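Long-range contact in alcohol dehydrogenase (Aeropyrum pernix, PDB 1H2B), which probably catalyses the NAD+-dependent oxidation of alcohols, as a zinc-containing enzyme of the medium-chain alcohol dehydrogenase type from a hyperthermophilic archaeon: residues B[77-89]-B[94-106]. Numbering follows the deposited sequence.
Sequences LGHENVGYIEEVA and GLEKGDPVILHPA. With ZN (zinc ion), chain J; OCA (octanoic acid (caprylic acid)), chain H.
Ile85 O is gripped by the turn that precedes strand 100-103: Gly98 N donates at 2.9 Å in a nearly straight bond (172°), and Lys97 CA adds a CA-H...O contact. Ile85 N in turn donates to Asp99 O. Gly83 and Val101 form a hydrogen-bonded antiparallel pair, and Leu103 N donates to Asn81 O. This is a beta hairpin of the GroES-like domain. Its type II turn, Glu96 to Asp99, presents the amide of Gly98 to the neighbouring strand.

Ile85 packs against the turn, its CB close to Glu96 O. Its CG1 stands beside its own backbone N (chi1 -65°). From there CG1 lies 3.9 Å from Val101 CG1, while CD1 meets Leu95 CD2 at 4.0 Å. Val82 CG1 rests on Ile102 CG1 at 3.6 Å. On the same face, the Tyr84 ring brings CE2 to Pro100 CB and turns its edge to Gly98 O.

At the outer end, Glu86 and Lys97 run side by side. The Glu86 chain bends at chi2 (68°), which brings its carboxylate back to the lysine. Lys97 NZ meets OE2 on the syn side at 2.9 Å, and a water donates to OE1. A leucine in place of Glu86 would probably leave the Lys97 ammonium without its carboxylate mate and free its long chain to swing.

Beyond the last direct backbone bond, one water joins His79 O, Asn81 N and Leu103 O. Asn81 ND2 donates to Gly78 O from above the carbonyl plane, tying Asn81 to the residue before His79. His79 NE2 binds the zinc at 2.1 Å, alongside Cys54, Asp168 and O1 of the bound octanoic acid. The hairpin therefore joins a solvent-side ion pair to a backbone ladder that, extended by one water, reaches the backbone of a zinc ligand.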
ATOM      1  N   LEU B  77      21.158  -3.317  32.772  1.00 17.99           N
ATOM      2  CA  LEU B  77      20.281  -3.831  31.700  1.00 18.31           C
ATOM      3  C   LEU B  77      18.835  -3.429  32.001  1.00 16.34           C
ATOM      4  O   LEU B  77      18.524  -2.852  33.057  1.00 16.44           O
ATOM      5  CB  LEU B  77      20.399  -5.359  31.571  1.00 18.72           C
ATOM      6  CG  LEU B  77      21.724  -5.963  31.086  1.00 23.79           C
ATOM      7  CD1 LEU B  77      21.483  -7.353  30.408  1.00 23.34           C
ATOM      8  CD2 LEU B  77      22.668  -5.085  30.320  1.00 26.61           C
ATOM      9  N   GLY B  78      17.949  -3.756  31.060  1.00 14.82           N
ATOM     10  CA  GLY B  78      16.485  -3.671  31.240  1.00 15.04           C
ATOM     11  C   GLY B  78      15.892  -2.667  30.264  1.00 14.68           C
ATOM     12  O   GLY B  78      16.040  -1.453  30.472  1.00 15.92           O
ATOM     13  N   HIS B  79      15.186  -3.145  29.238  1.00 14.91           N
ATOM     14  CA  HIS B  79      14.672  -2.231  28.204  1.00 13.75           C
ATOM     15  C   HIS B  79      13.158  -2.345  27.992  1.00 13.97           C
ATOM     16  O   HIS B  79      12.632  -1.876  26.960  1.00 16.34           O
ATOM     17  CB  HIS B  79      15.396  -2.472  26.858  1.00 13.96           C
ATOM     18  CG  HIS B  79      15.306  -3.893  26.391  1.00 14.36           C
ATOM     19  ND1 HIS B  79      16.205  -4.862  26.797  1.00 14.74           N
ATOM     20  CD2 HIS B  79      14.467  -4.496  25.507  1.00 16.68           C
ATOM     21  CE1 HIS B  79      15.883  -6.010  26.219  1.00 18.96           C
ATOM     22  NE2 HIS B  79      14.824  -5.823  25.452  1.00 16.16           N
ATOM     23  N   GLU B  80      12.465  -2.853  28.987  1.00 13.55           N
ATOM     24  CA  GLU B  80      11.035  -3.120  28.889  1.00 13.28           C
ATOM     25  C   GLU B  80      10.386  -2.583  30.147  1.00 15.14           C
ATOM     26  O   GLU B  80      10.060  -3.293  31.100  1.00 14.93           O
ATOM     27  CB  GLU B  80      10.824  -4.641  28.663  1.00 13.08           C
ATOM     28  CG  GLU B  80       9.372  -5.034  28.447  1.00 16.13           C
ATOM     29  CD  GLU B  80       9.280  -6.491  28.042  1.00 16.82           C
ATOM     30  OE1 GLU B  80       9.136  -7.316  28.953  1.00 17.25           O
ATOM     31  OE2 GLU B  80       9.375  -6.784  26.834  1.00 15.73           O
ATOM     32  N   ASN B  81      10.155  -1.259  30.142  1.00 13.53           N
ATOM     33  CA  ASN B  81       9.965  -0.562  31.418  1.00 15.27           C
ATOM     34  C   ASN B  81       8.678   0.212  31.581  1.00 15.45           C
ATOM     35  O   ASN B  81       8.272   0.927  30.681  1.00 16.41           O
ATOM     36  CB  ASN B  81      11.134   0.404  31.602  1.00 16.21           C
ATOM     37  CG  ASN B  81      12.457  -0.356  31.598  1.00 15.04           C
ATOM     38  OD1 ASN B  81      12.598  -1.300  32.375  1.00 16.90           O
ATOM     39  ND2 ASN B  81      13.410   0.073  30.777  1.00 13.86           N
ATOM     40  N   VAL B  82       8.083   0.089  32.764  1.00 13.18           N
ATOM     41  CA  VAL B  82       6.995   0.974  33.204  1.00 15.30           C
ATOM     42  C   VAL B  82       7.344   1.547  34.571  1.00 15.76           C
ATOM     43  O   VAL B  82       8.171   0.959  35.301  1.00 15.48           O
ATOM     44  CB  VAL B  82       5.620   0.260  33.331  1.00 14.77           C
ATOM     45  CG1 VAL B  82       5.045  -0.059  31.922  1.00 13.74           C
ATOM     46  CG2 VAL B  82       5.703  -0.976  34.243  1.00 15.81           C
ATOM     47  N   GLY B  83       6.739   2.678  34.915  1.00 13.38           N
ATOM     48  CA  GLY B  83       7.050   3.249  36.204  1.00 14.65           C
ATOM     49  C   GLY B  83       6.252   4.525  36.411  1.00 15.52           C
ATOM     50  O   GLY B  83       5.207   4.729  35.810  1.00 16.26           O
ATOM     51  N   TYR B  84       6.781   5.336  37.317  1.00 17.92           N
ATOM     52  CA  TYR B  84       6.139   6.598  37.663  1.00 16.36           C
ATOM     53  C   TYR B  84       7.163   7.696  37.464  1.00 15.27           C
ATOM     54  O   TYR B  84       8.350   7.534  37.789  1.00 17.73           O
ATOM     55  CB  TYR B  84       5.709   6.580  39.133  1.00 16.31           C
ATOM     56  CG  TYR B  84       4.739   5.495  39.472  1.00 16.10           C
ATOM     57  CD1 TYR B  84       5.182   4.264  39.968  1.00 19.47           C
ATOM     58  CD2 TYR B  84       3.391   5.683  39.258  1.00 16.97           C
ATOM     59  CE1 TYR B  84       4.275   3.238  40.281  1.00 21.33           C
ATOM     60  CE2 TYR B  84       2.472   4.681  39.562  1.00 18.40           C
ATOM     61  CZ  TYR B  84       2.931   3.468  40.072  1.00 20.61           C
ATOM     62  OH  TYR B  84       2.047   2.482  40.392  1.00 24.83           O
ATOM     63  N   ILE B  85       6.733   8.820  36.908  1.00 16.24           N
ATOM     64  CA  ILE B  85       7.667   9.934  36.761  1.00 16.42           C
ATOM     65  C   ILE B  85       8.243  10.223  38.148  1.00 15.90           C
ATOM     66  O   ILE B  85       7.487  10.258  39.137  1.00 18.49           O
ATOM     67  CB  ILE B  85       6.957  11.189  36.197  1.00 17.79           C
ATOM     68  CG1 ILE B  85       6.442  10.952  34.750  1.00 18.07           C
ATOM     69  CG2 ILE B  85       7.878  12.415  36.250  1.00 17.79           C
ATOM     70  CD1 ILE B  85       7.500  10.801  33.675  1.00 20.39           C
ATOM     71  N   GLU B  86       9.558  10.473  38.181  1.00 15.94           N
ATOM     72  CA  GLU B  86      10.188  10.946  39.423  1.00 16.30           C
ATOM     73  C   GLU B  86      10.420  12.452  39.303  1.00 18.05           C
ATOM     74  O   GLU B  86       9.978  13.227  40.190  1.00 19.11           O
ATOM     75  CB  GLU B  86      11.462  10.170  39.734  1.00 17.11           C
ATOM     76  CG  GLU B  86      12.159  10.810  40.949  1.00 19.69           C
ATOM     77  CD  GLU B  86      11.383  10.631  42.240  1.00 27.23           C
ATOM     78  OE1 GLU B  86      10.600   9.652  42.411  1.00 23.52           O
ATOM     79  OE2 GLU B  86      11.570  11.509  43.119  1.00 28.05           O
ATOM     80  N   GLU B  87      11.130  12.877  38.259  1.00 17.48           N
ATOM     81  CA  GLU B  87      11.311  14.302  37.975  1.00 17.13           C
ATOM     82  C   GLU B  87      11.556  14.539  36.517  1.00 19.00           C
ATOM     83  O   GLU B  87      11.840  13.600  35.759  1.00 17.47           O
ATOM     84  CB  GLU B  87      12.494  14.847  38.792  1.00 17.68           C
ATOM     85  CG  GLU B  87      13.836  14.225  38.413  1.00 19.58           C
ATOM     86  CD  GLU B  87      14.964  14.845  39.209  1.00 24.55           C
ATOM     87  OE1 GLU B  87      15.718  14.094  39.823  1.00 24.51           O
ATOM     88  OE2 GLU B  87      15.092  16.086  39.187  1.00 23.63           O
ATOM     89  N   VAL B  88      11.443  15.802  36.113  1.00 18.50           N
ATOM     90  CA  VAL B  88      11.658  16.187  34.727  1.00 17.50           C
ATOM     91  C   VAL B  88      12.448  17.477  34.642  1.00 19.74           C
ATOM     92  O   VAL B  88      12.434  18.325  35.596  1.00 20.54           O
ATOM     93  CB  VAL B  88      10.322  16.345  33.928  1.00 20.57           C
ATOM     94  CG1 VAL B  88       9.451  15.052  33.986  1.00 20.25           C
ATOM     95  CG2 VAL B  88       9.513  17.551  34.433  1.00 18.03           C
ATOM     96  N   ALA B  89      13.102  17.664  33.502  1.00 17.90           N
ATOM     97  CA  ALA B  89      13.953  18.817  33.249  1.00 20.31           C
ATOM     98  C   ALA B  89      13.137  19.912  32.658  1.00 20.58           C
ATOM     99  O   ALA B  89      11.952  19.726  32.410  1.00 21.73           O
ATOM    100  CB  ALA B  89      15.076  18.461  32.288  1.00 22.40           C
ATOM    101  N   GLY B  94       3.481  18.280  30.462  1.00 21.13           N
ATOM    102  CA  GLY B  94       2.457  17.294  30.778  1.00 23.15           C
ATOM    103  C   GLY B  94       2.895  16.117  31.651  1.00 22.36           C
ATOM    104  O   GLY B  94       2.171  15.146  31.773  1.00 24.91           O
ATOM    105  N   LEU B  95       4.066  16.234  32.268  1.00 19.44           N
ATOM    106  CA  LEU B  95       4.597  15.166  33.147  1.00 19.45           C
ATOM    107  C   LEU B  95       5.031  15.679  34.493  1.00 19.97           C
ATOM    108  O   LEU B  95       5.773  16.646  34.573  1.00 23.48           O
ATOM    109  CB  LEU B  95       5.792  14.473  32.449  1.00 19.23           C
ATOM    110  CG  LEU B  95       5.478  13.707  31.155  1.00 18.41           C
ATOM    111  CD1 LEU B  95       6.778  13.344  30.381  1.00 18.98           C
ATOM    112  CD2 LEU B  95       4.617  12.490  31.448  1.00 17.79           C
ATOM    113  N   GLU B  96       4.581  15.011  35.541  1.00 19.32           N
ATOM    114  CA  GLU B  96       4.981  15.407  36.889  1.00 20.12           C
ATOM    115  C   GLU B  96       5.105  14.186  37.772  1.00 18.89           C
ATOM    116  O   GLU B  96       4.549  13.108  37.495  1.00 19.91           O
ATOM    117  CB  GLU B  96       4.059  16.501  37.454  1.00 24.92           C
ATOM    118  CG  GLU B  96       2.657  16.054  37.704  1.00 22.06           C
ATOM    119  CD  GLU B  96       1.679  17.192  38.055  1.00 20.50           C
ATOM    120  OE1 GLU B  96       2.033  18.378  38.064  1.00 26.22           O
ATOM    121  OE2 GLU B  96       0.533  16.849  38.280  1.00 22.21           O
ATOM    122  N   LYS B  97       5.848  14.367  38.865  1.00 19.22           N
ATOM    123  CA  LYS B  97       6.087  13.290  39.803  1.00 18.47           C
ATOM    124  C   LYS B  97       4.812  12.530  40.094  1.00 21.19           C
ATOM    125  O   LYS B  97       3.782  13.117  40.458  1.00 20.21           O
ATOM    126  CB  LYS B  97       6.755  13.818  41.121  1.00 18.45           C
ATOM    127  CG  LYS B  97       6.986  12.680  42.143  1.00 19.63           C
ATOM    128  CD  LYS B  97       8.127  12.939  43.133  1.00 24.44           C
ATOM    129  CE  LYS B  97       8.182  11.763  44.137  1.00 22.15           C
ATOM    130  NZ  LYS B  97       9.386  11.793  45.005  1.00 27.49           N
ATOM    131  N   GLY B  98       4.895  11.216  39.965  1.00 17.22           N
ATOM    132  CA  GLY B  98       3.808  10.306  40.288  1.00 18.43           C
ATOM    133  C   GLY B  98       3.023   9.827  39.068  1.00 21.25           C
ATOM    134  O   GLY B  98       2.253   8.855  39.210  1.00 21.06           O
ATOM    135  N   ASP B  99       3.193  10.471  37.906  1.00 18.92           N
ATOM    136  CA  ASP B  99       2.372  10.096  36.752  1.00 17.13           C
ATOM    137  C   ASP B  99       2.802   8.688  36.296  1.00 16.73           C
ATOM    138  O   ASP B  99       3.990   8.477  36.062  1.00 16.65           O
ATOM    139  CB  ASP B  99       2.598  11.046  35.587  1.00 17.23           C
ATOM    140  CG  ASP B  99       1.934  12.407  35.761  1.00 16.71           C
ATOM    141  OD1 ASP B  99       1.036  12.487  36.632  1.00 21.37           O
ATOM    142  OD2 ASP B  99       2.268  13.383  35.014  1.00 19.93           O
ATOM    143  N   PRO B 100       1.878   7.756  36.118  1.00 16.67           N
ATOM    144  CA  PRO B 100       2.258   6.433  35.600  1.00 16.18           C
ATOM    145  C   PRO B 100       2.545   6.501  34.108  1.00 15.75           C
ATOM    146  O   PRO B 100       1.837   7.182  33.351  1.00 16.16           O
ATOM    147  CB  PRO B 100       1.023   5.565  35.862  1.00 17.47           C
ATOM    148  CG  PRO B 100      -0.149   6.619  35.801  1.00 19.00           C
ATOM    149  CD  PRO B 100       0.438   7.835  36.489  1.00 17.24           C
ATOM    150  N   VAL B 101       3.582   5.770  33.704  1.00 15.40           N
ATOM    151  CA  VAL B 101       4.059   5.860  32.322  1.00 15.49           C
ATOM    152  C   VAL B 101       4.584   4.507  31.852  1.00 14.44           C
ATOM    153  O   VAL B 101       4.987   3.619  32.653  1.00 14.41           O
ATOM    154  CB  VAL B 101       5.207   6.892  32.146  1.00 15.72           C
ATOM    155  CG1 VAL B 101       4.712   8.329  32.462  1.00 15.17           C
ATOM    156  CG2 VAL B 101       6.457   6.529  33.001  1.00 17.17           C
ATOM    157  N   ILE B 102       4.561   4.343  30.528  1.00 16.08           N
ATOM    158  CA  ILE B 102       5.239   3.233  29.879  1.00 14.29           C
ATOM    159  C   ILE B 102       6.251   3.853  28.934  1.00 13.54           C
ATOM    160  O   ILE B 102       6.031   4.909  28.348  1.00 14.98           O
ATOM    161  CB  ILE B 102       4.241   2.276  29.144  1.00 13.13           C
ATOM    162  CG1 ILE B 102       5.011   1.091  28.472  1.00 15.83           C
ATOM    163  CG2 ILE B 102       3.405   3.033  28.051  1.00 15.77           C
ATOM    164  CD1 ILE B 102       4.011  -0.036  28.087  1.00 16.96           C
ATOM    165  N   LEU B 103       7.401   3.207  28.817  1.00 12.35           N
ATOM    166  CA  LEU B 103       8.497   3.780  28.042  1.00 12.77           C
ATOM    167  C   LEU B 103       8.770   3.083  26.745  1.00 12.42           C
ATOM    168  O   LEU B 103       9.048   1.870  26.713  1.00 14.08           O
ATOM    169  CB  LEU B 103       9.817   3.819  28.851  1.00 15.66           C
ATOM    170  CG  LEU B 103       9.684   4.510  30.210  1.00 15.62           C
ATOM    171  CD1 LEU B 103      11.051   4.502  30.969  1.00 18.40           C
ATOM    172  CD2 LEU B 103       9.247   5.948  30.019  1.00 15.74           C
ATOM    173  N   HIS B 104       8.752   3.847  25.647  1.00 12.78           N
ATOM    174  CA  HIS B 104       9.293   3.329  24.397  1.00 13.75           C
ATOM    175  C   HIS B 104      10.796   3.091  24.570  1.00 13.07           C
ATOM    176  O   HIS B 104      11.475   3.892  25.206  1.00 15.35           O
ATOM    177  CB  HIS B 104       9.088   4.347  23.286  1.00 13.61           C
ATOM    178  CG  HIS B 104       9.404   3.803  21.933  1.00 14.58           C
ATOM    179  ND1 HIS B 104      10.696   3.683  21.472  1.00 15.18           N
ATOM    180  CD2 HIS B 104       8.607   3.246  20.996  1.00 15.32           C
ATOM    181  CE1 HIS B 104      10.688   3.083  20.286  1.00 15.55           C
ATOM    182  NE2 HIS B 104       9.422   2.816  19.974  1.00 13.34           N
ATOM    183  N   PRO B 105      11.316   1.953  24.119  1.00 13.65           N
ATOM    184  CA  PRO B 105      12.707   1.652  24.480  1.00 15.40           C
ATOM    185  C   PRO B 105      13.764   2.499  23.808  1.00 13.42           C
ATOM    186  O   PRO B 105      14.902   2.431  24.252  1.00 16.82           O
ATOM    187  CB  PRO B 105      12.862   0.155  24.133  1.00 16.90           C
ATOM    188  CG  PRO B 105      11.671  -0.208  23.304  1.00 20.62           C
ATOM    189  CD  PRO B 105      10.654   0.846  23.397  1.00 15.65           C
ATOM    190  N   ALA B 106      13.447   3.244  22.752  1.00 13.24           N
ATOM    191  CA  ALA B 106      14.422   4.089  22.050  1.00 15.42           C
ATOM    192  C   ALA B 106      14.384   5.506  22.603  1.00 14.98           C
ATOM    193  O   ALA B 106      13.312   6.031  22.908  1.00 17.41           O
ATOM    194  CB  ALA B 106      14.069   4.158  20.567  1.00 17.83           C
TER
HETATM  195 ZN    ZN J1362      13.845  -7.127  24.179  1.00 17.64          ZN
HETATM  196  C1  OCA H1360      15.089  -5.911  21.828  1.00 21.45           C
HETATM  197  C2  OCA H1360      16.131  -5.955  20.701  1.00 22.77           C
HETATM  198  C3  OCA H1360      16.328  -4.562  20.080  1.00 26.84           C
HETATM  199  C4  OCA H1360      17.583  -4.409  19.238  1.00 25.42           C
HETATM  200  C5  OCA H1360      17.746  -2.942  18.839  1.00 26.38           C
HETATM  201  C6  OCA H1360      18.858  -2.766  17.808  1.00 28.97           C
HETATM  202  C7  OCA H1360      18.994  -1.337  17.294  1.00 31.84           C
HETATM  203  C8  OCA H1360      20.126  -1.276  16.284  1.00 35.15           C
HETATM  204  O1  OCA H1360      14.923  -6.914  22.576  1.00 19.71           O
HETATM  205  O2  OCA H1360      14.379  -4.896  21.987  1.00 19.16           O
HETATM  206  O   HOH W   1      11.033   0.352  27.859  1.00 15.21           O
HETATM  207  O   HOH W   2      10.463   8.508  44.736  1.00 32.08           O